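Local coordinates for rhamnosidase B (Bacillus sp., PDB 2OKX), which hydrolyses terminal alpha-L-rhamnosyl units of glycosides as an alpha-L-rhamnosidase of glycoside hydrolase family 78, at residues P336-G341 with S382-F387; W550-H555 with T837-M842; Y828-R833 with E841-F846. One frame throughout, in Å; residues are numbered along the deposited sequence.

Contact 1: P336-G341 with S382-F387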
loop_
_atom_site.group_PDB
_atom_site.type_symbol
_atom_site.label_atom_id
_atom_site.label_comp_id
_atom_site.label_asym_id
_atom_site.label_seq_id
_atom_site.Cartn_x
_atom_site.Cartn_y
_atom_site.Cartn_z
ATOM N N PRO A 336 1.588 -27.363 17.434
ATOM C CA PRO A 336 1.833 -28.696 16.875
ATOM C C PRO A 336 2.849 -28.783 15.741
ATOM O O PRO A 336 2.954 -29.815 15.076
ATOM C CB PRO A 336 0.443 -29.134 16.429
ATOM C CG PRO A 336 -0.152 -27.846 15.953
ATOM C CD PRO A 336 0.248 -26.878 17.054
ATOM N N LEU A 337 3.592 -27.706 15.520
ATOM C CA LEU A 337 4.598 -27.686 14.467
ATOM C C LEU A 337 5.938 -27.297 15.061
ATOM O O LEU A 337 6.008 -26.685 16.126
ATOM C CB LEU A 337 4.236 -26.661 13.379
ATOM C CG LEU A 337 2.889 -26.759 12.665
ATOM C CD1 LEU A 337 2.741 -25.600 11.693
ATOM C CD2 LEU A 337 2.792 -28.072 11.931
ATOM N N ALA A 338 7.000 -27.659 14.357
ATOM C CA ALA A 338 8.354 -27.324 14.767
ATOM C C ALA A 338 9.102 -26.958 13.496
ATOM O O ALA A 338 8.681 -27.321 12.401
ATOM C CB ALA A 338 9.016 -28.523 15.435
ATOM N N THR A 339 10.195 -26.221 13.630
ATOM C CA THR A 339 10.976 -25.874 12.457
ATOM C C THR A 339 12.360 -26.476 12.628
ATOM O O THR A 339 12.846 -26.623 13.748
ATOM C CB THR A 339 11.078 -24.347 12.258
ATOM O OG1 THR A 339 11.636 -23.738 13.426
ATOM C CG2 THR A 339 9.700 -23.762 11.990
ATOM N N ILE A 340 12.975 -26.850 11.513
ATOM C CA ILE A 340 14.304 -27.443 11.528
ATOM C C ILE A 340 15.267 -26.484 10.838
ATOM O O ILE A 340 15.144 -26.220 9.643
ATOM C CB ILE A 340 14.306 -28.792 10.791
ATOM C CG1 ILE A 340 13.166 -29.666 11.319
ATOM C CG2 ILE A 340 15.644 -29.493 10.999
ATOM C CD1 ILE A 340 13.029 -30.999 10.612
ATOM N N GLY A 341 16.224 -25.970 11.606
ATOM C CA GLY A 341 17.192 -25.023 11.085
ATOM C C GLY A 341 17.596 -24.112 12.229
ATOM O O GLY A 341 17.477 -24.510 13.389
ATOM N N SER A 382 19.387 -31.295 17.433
ATOM C CA SER A 382 19.966 -29.969 17.622
ATOM C C SER A 382 19.358 -28.922 16.687
ATOM O O SER A 382 19.398 -27.727 16.978
ATOM C CB SER A 382 21.480 -30.023 17.411
ATOM O OG SER A 382 21.797 -30.524 16.122
ATOM N N TRP A 383 18.798 -29.372 15.569
ATOM C CA TRP A 383 18.193 -28.459 14.603
ATOM C C TRP A 383 16.677 -28.302 14.768
ATOM O O TRP A 383 16.091 -27.357 14.244
ATOM C CB TRP A 383 18.487 -28.926 13.176
ATOM C CG TRP A 383 19.933 -28.851 12.781
ATOM C CD1 TRP A 383 20.790 -29.901 12.604
ATOM C CD2 TRP A 383 20.682 -27.667 12.482
ATOM N NE1 TRP A 383 22.024 -29.443 12.210
ATOM C CE2 TRP A 383 21.987 -28.075 12.128
ATOM C CE3 TRP A 383 20.377 -26.297 12.480
ATOM C CZ2 TRP A 383 22.988 -27.164 11.773
ATOM C CZ3 TRP A 383 21.374 -25.390 12.127
ATOM C CH2 TRP A 383 22.663 -25.828 11.778
ATOM N N VAL A 384 16.051 -29.226 15.492
ATOM C CA VAL A 384 14.605 -29.189 15.706
ATOM C C VAL A 384 14.235 -28.196 16.805
ATOM O O VAL A 384 14.572 -28.397 17.973
ATOM C CB VAL A 384 14.081 -30.585 16.081
ATOM C CG1 VAL A 384 12.557 -30.601 16.063
ATOM C CG2 VAL A 384 14.639 -31.614 15.116
ATOM N N LYS A 385 13.532 -27.130 16.424
ATOM C CA LYS A 385 13.141 -26.085 17.367
ATOM C C LYS A 385 11.625 -25.925 17.497
ATOM O O LYS A 385 10.877 -26.185 16.555
ATOM C CB LYS A 385 13.714 -24.739 16.919
ATOM C CG LYS A 385 15.112 -24.788 16.319
ATOM C CD LYS A 385 16.190 -24.926 17.373
ATOM C CE LYS A 385 17.568 -24.797 16.739
ATOM N NZ LYS A 385 17.705 -23.500 16.010
ATOM N N PRO A 386 11.152 -25.491 18.673
ATOM C CA PRO A 386 9.710 -25.309 18.844
ATOM C C PRO A 386 9.300 -24.042 18.093
ATOM O O PRO A 386 10.131 -23.165 17.851
ATOM C CB PRO A 386 9.560 -25.165 20.354
ATOM C CG PRO A 386 10.823 -24.468 20.736
ATOM C CD PRO A 386 11.869 -25.212 19.930
ATOM N N PHE A 387 8.026 -23.953 17.723
ATOM C CA PHE A 387 7.514 -22.794 16.996
ATOM C C PHE A 387 7.046 -21.738 17.992
ATOM O O PHE A 387 6.196 -22.021 18.830
ATOM C CB PHE A 387 6.341 -23.218 16.116
ATOM C CG PHE A 387 6.191 -22.396 14.870
ATOM C CD1 PHE A 387 6.547 -22.924 13.632
ATOM C CD2 PHE A 387 5.722 -21.089 14.935
ATOM C CE1 PHE A 387 6.439 -22.158 12.469
ATOM C CE2 PHE A 387 5.609 -20.312 13.780
ATOM C CZ PHE A 387 5.970 -20.850 12.544
HETATM O O HOH W 1 6.291 -25.734 18.634
#

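Contact 2: W550-H555 with T837-M842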
loop_
_atom_site.group_PDB
_atom_site.type_symbol
_atom_site.label_atom_id
_atom_site.label_comp_id
_atom_site.label_asym_id
_atom_site.label_seq_id
_atom_site.Cartn_x
_atom_site.Cartn_y
_atom_site.Cartn_z
ATOM N N TRP A 550 -11.636 8.646 -17.062
ATOM C CA TRP A 550 -11.327 9.771 -16.179
ATOM C C TRP A 550 -11.906 9.475 -14.793
ATOM O O TRP A 550 -11.271 9.719 -13.767
ATOM C CB TRP A 550 -11.946 11.071 -16.718
ATOM C CG TRP A 550 -11.428 12.306 -16.018
ATOM C CD1 TRP A 550 -10.319 13.044 -16.356
ATOM C CD2 TRP A 550 -11.962 12.909 -14.833
ATOM N NE1 TRP A 550 -10.136 14.069 -15.453
ATOM C CE2 TRP A 550 -11.130 14.009 -14.509
ATOM C CE3 TRP A 550 -13.061 12.625 -14.009
ATOM C CZ2 TRP A 550 -11.367 14.824 -13.398
ATOM C CZ3 TRP A 550 -13.295 13.437 -12.903
ATOM C CH2 TRP A 550 -12.452 14.521 -12.609
ATOM N N GLU A 551 -13.126 8.950 -14.782
ATOM C CA GLU A 551 -13.823 8.612 -13.549
ATOM C C GLU A 551 -13.024 7.606 -12.707
ATOM O O GLU A 551 -12.824 7.815 -11.517
ATOM C CB GLU A 551 -15.204 8.044 -13.897
ATOM C CG GLU A 551 -16.159 7.899 -12.732
ATOM C CD GLU A 551 -16.530 9.232 -12.103
ATOM O OE1 GLU A 551 -16.750 10.213 -12.848
ATOM O OE2 GLU A 551 -16.613 9.292 -10.861
ATOM N N ILE A 552 -12.554 6.518 -13.310
ATOM C CA ILE A 552 -11.797 5.555 -12.516
ATOM C C ILE A 552 -10.423 6.097 -12.134
ATOM O O ILE A 552 -9.872 5.726 -11.097
ATOM C CB ILE A 552 -11.650 4.175 -13.223
ATOM C CG1 ILE A 552 -10.827 4.294 -14.502
ATOM C CG2 ILE A 552 -13.029 3.608 -13.520
ATOM C CD1 ILE A 552 -10.507 2.934 -15.129
ATOM N N SER A 553 -9.872 6.987 -12.957
ATOM C CA SER A 553 -8.574 7.578 -12.646
ATOM C C SER A 553 -8.707 8.463 -11.408
ATOM O O SER A 553 -7.830 8.487 -10.546
ATOM C CB SER A 553 -8.059 8.416 -13.826
ATOM O OG SER A 553 -7.727 7.598 -14.941
ATOM N N ARG A 554 -9.812 9.198 -11.328
ATOM C CA ARG A 554 -10.062 10.078 -10.192
ATOM C C ARG A 554 -10.265 9.231 -8.929
ATOM O O ARG A 554 -9.723 9.539 -7.866
ATOM C CB ARG A 554 -11.314 10.923 -10.463
ATOM C CG ARG A 554 -11.517 12.131 -9.548
ATOM C CD ARG A 554 -12.709 11.969 -8.609
ATOM N NE ARG A 554 -13.968 11.629 -9.284
ATOM C CZ ARG A 554 -14.854 12.496 -9.771
ATOM N NH1 ARG A 554 -15.957 12.043 -10.355
ATOM N NH2 ARG A 554 -14.660 13.805 -9.678
ATOM N N HIS A 555 -11.050 8.166 -9.045
ATOM C CA HIS A 555 -11.307 7.315 -7.887
ATOM C C HIS A 555 -10.028 6.638 -7.390
ATOM O O HIS A 555 -9.797 6.538 -6.187
ATOM C CB HIS A 555 -12.361 6.257 -8.220
ATOM C CG HIS A 555 -12.865 5.524 -7.018
ATOM N ND1 HIS A 555 -13.399 6.173 -5.926
ATOM C CD2 HIS A 555 -12.896 4.203 -6.724
ATOM C CE1 HIS A 555 -13.735 5.283 -5.009
ATOM N NE2 HIS A 555 -13.441 4.080 -5.469
ATOM N N THR A 837 -13.060 -0.335 -11.414
ATOM C CA THR A 837 -13.577 0.916 -10.876
ATOM C C THR A 837 -12.382 1.769 -10.469
ATOM O O THR A 837 -12.538 2.875 -9.953
ATOM C CB THR A 837 -14.509 0.676 -9.660
ATOM O OG1 THR A 837 -13.865 -0.188 -8.716
ATOM C CG2 THR A 837 -15.824 0.043 -10.118
ATOM N N THR A 838 -11.193 1.224 -10.717
ATOM C CA THR A 838 -9.920 1.877 -10.427
ATOM C C THR A 838 -8.912 1.413 -11.480
ATOM O O THR A 838 -9.163 0.446 -12.199
ATOM C CB THR A 838 -9.392 1.511 -9.009
ATOM O OG1 THR A 838 -9.354 0.087 -8.858
ATOM C CG2 THR A 838 -10.293 2.098 -7.934
ATOM N N CYS A 839 -7.773 2.097 -11.568
ATOM C CA CYS A 839 -6.746 1.764 -12.551
ATOM C C CYS A 839 -5.776 0.682 -12.097
ATOM O O CYS A 839 -5.193 0.761 -11.010
ATOM C CB CYS A 839 -5.964 3.022 -12.924
ATOM S SG CYS A 839 -7.038 4.340 -13.519
ATOM N N TRP A 840 -5.592 -0.310 -12.963
ATOM C CA TRP A 840 -4.715 -1.443 -12.690
ATOM C C TRP A 840 -3.253 -1.074 -12.537
ATOM O O TRP A 840 -2.756 -0.157 -13.186
ATOM C CB TRP A 840 -4.819 -2.486 -13.804
ATOM C CG TRP A 840 -6.174 -3.083 -13.983
ATOM C CD1 TRP A 840 -7.253 -2.958 -13.151
ATOM C CD2 TRP A 840 -6.595 -3.916 -15.065
ATOM N NE1 TRP A 840 -8.322 -3.664 -13.656
ATOM C CE2 TRP A 840 -7.943 -4.261 -14.829
ATOM C CE3 TRP A 840 -5.961 -4.405 -16.216
ATOM C CZ2 TRP A 840 -8.673 -5.074 -15.704
ATOM C CZ3 TRP A 840 -6.688 -5.212 -17.086
ATOM C CH2 TRP A 840 -8.031 -5.538 -16.822
ATOM N N GLU A 841 -2.566 -1.830 -11.691
ATOM C CA GLU A 841 -1.148 -1.632 -11.447
ATOM C C GLU A 841 -0.360 -1.940 -12.720
ATOM O O GLU A 841 0.582 -1.231 -13.069
ATOM C CB GLU A 841 -0.694 -2.572 -10.327
ATOM C CG GLU A 841 0.783 -2.520 -9.994
ATOM C CD GLU A 841 1.174 -3.588 -8.977
ATOM O OE1 GLU A 841 2.300 -3.525 -8.444
ATOM O OE2 GLU A 841 0.351 -4.495 -8.713
ATOM N N MET A 842 -0.749 -3.009 -13.405
ATOM C CA MET A 842 -0.062 -3.428 -14.620
ATOM C C MET A 842 -1.045 -3.888 -15.678
ATOM O O MET A 842 -2.243 -4.046 -15.409
ATOM C CB MET A 842 0.889 -4.590 -14.311
ATOM C CG MET A 842 1.919 -4.300 -13.233
ATOM S SD MET A 842 2.742 -5.814 -12.677
ATOM C CE MET A 842 1.397 -6.562 -11.738
#

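Contact 3: Y828-R833 with E841-F846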
loop_
_atom_site.group_PDB
_atom_site.type_symbol
_atom_site.label_atom_id
_atom_site.label_comp_id
_atom_site.label_asym_id
_atom_site.label_seq_id
_atom_site.Cartn_x
_atom_site.Cartn_y
_atom_site.Cartn_z
ATOM N N TYR A 828 -7.149 1.533 -21.259
ATOM C CA TYR A 828 -7.990 1.714 -20.092
ATOM C C TYR A 828 -9.347 1.093 -20.396
ATOM O O TYR A 828 -10.054 0.648 -19.490
ATOM C CB TYR A 828 -8.095 3.199 -19.746
ATOM C CG TYR A 828 -6.810 3.725 -19.146
ATOM C CD1 TYR A 828 -6.631 3.771 -17.761
ATOM C CD2 TYR A 828 -5.746 4.128 -19.963
ATOM C CE1 TYR A 828 -5.425 4.203 -17.204
ATOM C CE2 TYR A 828 -4.540 4.559 -19.417
ATOM C CZ TYR A 828 -4.386 4.595 -18.040
ATOM O OH TYR A 828 -3.196 5.021 -17.495
ATOM N N GLY A 829 -9.697 1.037 -21.678
ATOM C CA GLY A 829 -10.955 0.422 -22.065
ATOM C C GLY A 829 -10.970 -1.053 -21.674
ATOM O O GLY A 829 -12.010 -1.596 -21.295
ATOM N N GLN A 830 -9.815 -1.707 -21.759
ATOM C CA GLN A 830 -9.726 -3.120 -21.401
ATOM C C GLN A 830 -9.968 -3.298 -19.898
ATOM O O GLN A 830 -10.486 -4.325 -19.461
ATOM C CB GLN A 830 -8.357 -3.691 -21.788
ATOM C CG GLN A 830 -7.223 -3.314 -20.849
ATOM C CD GLN A 830 -5.900 -3.959 -21.236
ATOM O OE1 GLN A 830 -5.836 -5.161 -21.500
ATOM N NE2 GLN A 830 -4.833 -3.161 -21.260
ATOM N N MET A 831 -9.597 -2.295 -19.107
ATOM C CA MET A 831 -9.813 -2.355 -17.663
ATOM C C MET A 831 -11.312 -2.297 -17.409
ATOM O O MET A 831 -11.855 -3.080 -16.627
ATOM C CB MET A 831 -9.145 -1.170 -16.964
ATOM C CG MET A 831 -7.634 -1.173 -17.039
ATOM S SD MET A 831 -6.950 0.243 -16.181
ATOM C CE MET A 831 -5.350 0.394 -16.995
ATOM N N LEU A 832 -11.974 -1.360 -18.081
ATOM C CA LEU A 832 -13.411 -1.185 -17.944
ATOM C C LEU A 832 -14.185 -2.409 -18.435
ATOM O O LEU A 832 -15.289 -2.688 -17.958
ATOM C CB LEU A 832 -13.856 0.061 -18.714
ATOM C CG LEU A 832 -13.374 1.374 -18.086
ATOM C CD1 LEU A 832 -13.522 2.525 -19.078
ATOM C CD2 LEU A 832 -14.170 1.638 -16.814
ATOM N N ARG A 833 -13.609 -3.134 -19.389
ATOM C CA ARG A 833 -14.269 -4.321 -19.917
ATOM C C ARG A 833 -14.484 -5.307 -18.774
ATOM O O ARG A 833 -15.504 -5.991 -18.720
ATOM C CB ARG A 833 -13.426 -4.964 -21.024
ATOM C CG ARG A 833 -14.113 -6.145 -21.729
ATOM C CD ARG A 833 -13.769 -7.494 -21.083
ATOM N NE ARG A 833 -14.527 -8.597 -21.685
ATOM C CZ ARG A 833 -15.792 -8.885 -21.392
ATOM N NH1 ARG A 833 -16.452 -8.159 -20.498
ATOM N NH2 ARG A 833 -16.404 -9.898 -21.994
ATOM N N GLU A 841 -2.566 -1.830 -11.691
ATOM C CA GLU A 841 -1.148 -1.632 -11.447
ATOM C C GLU A 841 -0.360 -1.940 -12.720
ATOM O O GLU A 841 0.582 -1.231 -13.069
ATOM C CB GLU A 841 -0.694 -2.572 -10.327
ATOM C CG GLU A 841 0.783 -2.520 -9.994
ATOM C CD GLU A 841 1.174 -3.588 -8.977
ATOM O OE1 GLU A 841 2.300 -3.525 -8.444
ATOM O OE2 GLU A 841 0.351 -4.495 -8.713
ATOM N N MET A 842 -0.749 -3.009 -13.405
ATOM C CA MET A 842 -0.062 -3.428 -14.620
ATOM C C MET A 842 -1.045 -3.888 -15.678
ATOM O O MET A 842 -2.243 -4.046 -15.409
ATOM C CB MET A 842 0.889 -4.590 -14.311
ATOM C CG MET A 842 1.919 -4.300 -13.233
ATOM S SD MET A 842 2.742 -5.814 -12.677
ATOM C CE MET A 842 1.397 -6.562 -11.738
ATOM N N TYR A 843 -0.527 -4.108 -16.884
ATOM C CA TYR A 843 -1.336 -4.586 -17.994
ATOM C C TYR A 843 -1.307 -6.108 -18.005
ATOM O O TYR A 843 -0.387 -6.724 -17.463
ATOM C CB TYR A 843 -0.788 -4.057 -19.322
ATOM C CG TYR A 843 -1.029 -2.584 -19.536
ATOM C CD1 TYR A 843 -0.000 -1.744 -19.965
ATOM C CD2 TYR A 843 -2.290 -2.027 -19.316
ATOM C CE1 TYR A 843 -0.221 -0.384 -20.168
ATOM C CE2 TYR A 843 -2.521 -0.670 -19.517
ATOM C CZ TYR A 843 -1.481 0.145 -19.942
ATOM O OH TYR A 843 -1.705 1.490 -20.133
ATOM N N PRO A 844 -2.325 -6.735 -18.609
ATOM C CA PRO A 844 -2.386 -8.197 -18.679
ATOM C C PRO A 844 -1.316 -8.737 -19.622
ATOM O O PRO A 844 -0.728 -7.986 -20.403
ATOM C CB PRO A 844 -3.788 -8.463 -19.228
ATOM C CG PRO A 844 -4.567 -7.270 -18.801
ATOM C CD PRO A 844 -3.597 -6.140 -19.049
ATOM N N ASN A 845 -1.073 -10.040 -19.539
ATOM C CA ASN A 845 -0.114 -10.733 -20.392
ATOM C C ASN A 845 1.369 -10.434 -20.180
ATOM O O ASN A 845 2.171 -10.525 -21.112
ATOM C CB ASN A 845 -0.489 -10.530 -21.863
ATOM C CG ASN A 845 -1.885 -11.048 -22.178
ATOM O OD1 ASN A 845 -2.308 -12.082 -21.653
ATOM N ND2 ASN A 845 -2.602 -10.340 -23.044
ATOM N N PHE A 846 1.721 -10.063 -18.954
ATOM C CA PHE A 846 3.109 -9.824 -18.571
ATOM C C PHE A 846 3.266 -10.682 -17.320
ATOM O O PHE A 846 2.421 -10.636 -16.428
ATOM C CB PHE A 846 3.367 -8.351 -18.237
ATOM C CG PHE A 846 3.505 -7.465 -19.446
ATOM C CD1 PHE A 846 2.379 -6.962 -20.089
ATOM C CD2 PHE A 846 4.765 -7.145 -19.946
ATOM C CE1 PHE A 846 2.504 -6.153 -21.213
ATOM C CE2 PHE A 846 4.902 -6.337 -21.073
ATOM C CZ PHE A 846 3.770 -5.839 -21.706
#

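Contact 1: P336-G341 with S382-F387
Thr339 and Lys385 form a hydrogen-bonded pair at the centre of an antiparallel beta pairing, in which strands 338-340 and 384-386 run at 147° to each other. In this antiparallel sheet of the D2 region, Ala338 and Ile340 also bond to strand 240-252. Lys385 N donates to Thr339 O at 2.8 Å and Thr339 N returns a bond to Lys385 O at 3.0 Å. Two residues further on, Gly341 N reaches Trp383 O at 3.0 Å, and that same oxygen receives a CA-H contact from Ile340 CA at 3.3 Å. Beyond the other end, a water takes over, accepting from Phe387 N and donating to Leu337 O.

Apolar contacts flank this frame. Ile340 CG2 rests on Trp383 CB at 3.6 Å, the two side chains crossing at about a right angle. On the face shared by Thr339 and Lys385, Thr339 CG2 lies 3.7 Å from Phe387 CD1, approaching the ring obliquely, while its hydroxyl OG1 is taken by Gln228 of helix 225-229.

The last interaction is polar. Bends in Lys385 at chi2 (-77°) and chi4 (57°) curl the amine round, and NZ meets Gly341 O on a lone pair, in the carbonyl plane, at 2.8 Å.

Contact 2: W550-H555 with T837-M842
Ile552 presses its branched side chain from helix 544-559 against the backbone of Thr837 and the thiol of Cys839. Its CB already lies 3.6 Å from Thr837 O. The first torsion (chi1 65°) sets CG1 between the backbone N and the carbonyl carbon and splits the branches between two targets: CG2 sits 3.6 Å from Thr837 C, whereas CG1 packs on Cys839 SG at 3.9 Å. The tip, CD1, ends 4.1 Å from Thr838 O and about as far from the same sulfur.

The neighbours on the helix extend this surface. Ser553 OG approaches Cys839 SG to 3.6 Å, but its hydrogen bond goes back to Thr549 O, one turn earlier. One turn beyond Ile552, the edge of the His555 ring faces Thr837 O, with CD2 at 3.5 Å, and the methyl CG2 of Thr838 meets CD2 obliquely at 3.6 Å. The ring nitrogens are engaged elsewhere, NE2 with Glu446 O and ND1 with Arg558.

Contact between the two segments is therefore by van der Waals packing, and a polar tie lies just beyond, where Thr556 OG1 bonds both Cys839 N and Ile552 O. Both segments belong to the six-hairpin glycosidase domain, whose fold in family 78 is the (alpha/alpha)6 barrel that probably carries the active site; here a barrel helix is packed on the loop that follows helix 817-833.

Contact 3: Y828-R833 with E841-F846
Met831 and Tyr843 mark the nearest approach of the two backbones, yet their CA atoms stand 8.8 Å apart, so the gap between helix segment 828-833 and the irregular loop segment 841-846 is spanned by side chains. Gln830 makes the larger part of the helix's share. Its CG lies between the backbone N and the carbonyl carbon (chi1 77°), and the chain continues extended, carrying the amide to both Tyr843 and Pro844. NE2 comes 3.4 Å from Tyr843 CD2, obliquely to the ring, with amide and ring planes 23° apart. This nitrogen is also hydrogen-bonded to Asn827 O in its own helix, which fixes how the amide is turned. OE1 then points to the proline, 3.5 Å from Pro844 CD. Cutting Gln830 back to an alanine removes the whole amide and is likely to leave Asn827 O without that donor and a gap beside Tyr843 and Pro844.

Alongside, the extended chain of Met831 brings CE to 3.9 Å from Tyr843 CE2. Tyr843 OH, which is hydrogen-bonded to Ser804 OG, comes within 4.2 Å of Tyr828 CE2, obliquely to that ring.

Helix 801-813 backs this cluster: Pro801 is touched by Tyr828, Met831 and Tyr843 alike. Tyr843 is further tied by its backbone to Gly799, and helix 544-559 packs against helix 817-833 through Leu832.

Contact 1 comes first along the chain, in the D2 region, where strand 338-340 lies between 240-252 and 384-386 in an antiparallel sheet. Contacts 2 and 3 belong to the six-hairpin glycosidase domain, their centres 46 and 44 Å from that of contact 1 and the nearest atoms about 27 Å away in each case. These two are neighbours, with centres 10 Å apart. They share Glu841 and Met842, and Trp840 CD2 packs on Met831 CG at 3.5 Å. The chain thus packs at 837-839 on helix 544-559 and, from Cys839 through Pro844, also on helix 817-833, which it has just left, joining early and late parts of this domain.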